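Local structure of spermidine synthase (Corynebacterium glutamicum ATCC 13032, 3GJY) at residues V225-P229 against P230-G234. The protein probably transfers the aminopropyl group of decarboxylated S-adenosylmethionine to putrescine, yielding spermidine in polyamine biosynthesis. Residues are numbered along the deposited sequence; the frame is centred on the assembly and turned at random.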
loop_
_atom_site.group_PDB
_atom_site.type_symbol
_atom_site.label_atom_id
_atom_site.label_comp_id
_atom_site.label_asym_id
_atom_site.label_seq_id
_atom_site.Cartn_x
_atom_site.Cartn_y
_atom_site.Cartn_z
ATOM N N VAL A 225 6.072 1.755 11.715
ATOM C CA VAL A 225 4.822 1.079 11.410
ATOM C C VAL A 225 3.588 1.852 11.883
ATOM O O VAL A 225 3.659 2.706 12.776
ATOM C CB VAL A 225 4.781 -0.416 11.933
ATOM C CG1 VAL A 225 5.918 -1.298 11.419
ATOM C CG2 VAL A 225 4.616 -0.486 13.381
ATOM N N ILE A 226 2.468 1.544 11.246
ATOM C CA ILE A 226 1.152 1.930 11.735
ATOM C C ILE A 226 0.309 0.688 11.888
ATOM O O ILE A 226 0.138 -0.088 10.957
ATOM C CB ILE A 226 0.471 2.935 10.801
ATOM C CG1 ILE A 226 1.200 4.301 10.828
ATOM C CG2 ILE A 226 -0.998 3.164 11.266
ATOM C CD1 ILE A 226 0.876 5.176 9.667
ATOM N N ALA A 227 -0.177 0.453 13.109
ATOM C CA ALA A 227 -0.713 -0.858 13.456
ATOM C C ALA A 227 -2.100 -0.800 14.008
ATOM O O ALA A 227 -2.469 0.172 14.687
ATOM C CB ALA A 227 0.207 -1.547 14.486
ATOM N N ASP A 228 -2.835 -1.887 13.714
ATOM C CA ASP A 228 -4.147 -2.153 14.278
ATOM C C ASP A 228 -3.953 -2.808 15.637
ATOM O O ASP A 228 -3.487 -3.933 15.716
ATOM C CB ASP A 228 -4.940 -3.109 13.419
ATOM C CG ASP A 228 -6.348 -3.287 13.923
ATOM O OD1 ASP A 228 -7.272 -3.254 13.105
ATOM O OD2 ASP A 228 -6.529 -3.469 15.146
ATOM N N PRO A 229 -4.341 -2.109 16.701
ATOM C CA PRO A 229 -4.081 -2.592 18.065
ATOM C C PRO A 229 -4.742 -3.933 18.474
ATOM O O PRO A 229 -4.076 -4.746 19.085
ATOM C CB PRO A 229 -4.543 -1.411 18.940
ATOM C CG PRO A 229 -4.359 -0.222 18.059
ATOM C CD PRO A 229 -4.841 -0.723 16.691
ATOM N N PRO A 230 -6.006 -4.214 18.065
ATOM C CA PRO A 230 -6.527 -5.555 18.414
ATOM C C PRO A 230 -5.779 -6.721 17.747
ATOM O O PRO A 230 -5.802 -7.839 18.257
ATOM C CB PRO A 230 -7.958 -5.514 17.872
ATOM C CG PRO A 230 -8.340 -4.075 17.934
ATOM C CD PRO A 230 -7.068 -3.377 17.472
HETATM N N MSE A 231 -5.136 -6.476 16.608
HETATM C CA MSE A 231 -4.306 -7.501 15.979
HETATM C C MSE A 231 -3.000 -7.712 16.747
HETATM O O MSE A 231 -2.606 -8.853 17.023
HETATM C CB MSE A 231 -4.028 -7.148 14.522
HETATM C CG MSE A 231 -3.089 -8.120 13.841
HETATM SE SE MSE A 231 -2.250 -7.201 12.452
HETATM C CE MSE A 231 -1.532 -5.725 13.485
ATOM N N LEU A 232 -2.343 -6.618 17.123
ATOM C CA LEU A 232 -1.172 -6.691 18.011
ATOM C C LEU A 232 -1.489 -7.439 19.297
ATOM O O LEU A 232 -0.635 -8.165 19.820
ATOM C CB LEU A 232 -0.664 -5.289 18.366
ATOM C CG LEU A 232 0.026 -4.497 17.255
ATOM C CD1 LEU A 232 0.450 -3.157 17.825
ATOM C CD2 LEU A 232 1.239 -5.199 16.705
ATOM N N LYS A 233 -2.713 -7.248 19.792
ATOM C CA LYS A 233 -3.173 -7.905 21.024
ATOM C C LYS A 233 -3.652 -9.340 20.783
ATOM O O LYS A 233 -4.175 -9.978 21.703
ATOM C CB LYS A 233 -4.299 -7.096 21.690
ATOM C CG LYS A 233 -3.882 -5.725 22.192
ATOM C CD LYS A 233 -5.076 -4.966 22.723
ATOM C CE LYS A 233 -4.686 -3.525 22.984
ATOM N NZ LYS A 233 -5.661 -2.828 23.865
ATOM N N GLY A 234 -3.492 -9.836 19.552
ATOM C CA GLY A 234 -3.872 -11.209 19.218
ATOM C C GLY A 234 -5.359 -11.509 19.128
ATOM O O GLY A 234 -5.757 -12.685 19.138
#
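Leu-232 reaches back from the short helix 229-232 to the end of the preceding strand, where its CD1 lies 3.7 Å from Ala-227 CB. The torsions explain the reach: chi1 sets CG beside the backbone N, chi2 (-180°) then carries CD1 outward, anti to CA, and the Ala-227 methyl points toward the helix to receive it. Met-231, present as selenomethionine, bends about its CG-SE bond (chi3 55°), which brings the terminal CE to 3.5 Å from Asp-228 O, while its own CB also borders that oxygen. The rings of Pro-229 and Pro-230 lie side by side and point the same way, CB of Pro-229 being 3.5 Å from CD of Pro-230. These contacts accompany a tight strand-to-helix turn near one edge of the Rossmann-like sheet of an AdoMet-dependent transferase fold, where strand 222-227 runs antiparallel between 238-245 and the outermost 272-274. Asp-228 occupies the N-cap position; its backbone O accepts a nearly straight bond from Leu-232 N (3.2 Å, 169°), lying in the carbonyl plane, and a weak one from Met-231 N. Its carboxylate forms a salt bridge with Arg-236 through OD1. One residue further on, Lys-233 N donates to Pro-229 O at 2.9 Å, and the lysine CG passes 3.3 Å from that Pro-229 O. At the C-terminal end a Schellman motif closes the helix, Gly-234 taking positive phi with its N bonded to Met-231 O, which also accepts a hydrogen bond from Ser-204 OG.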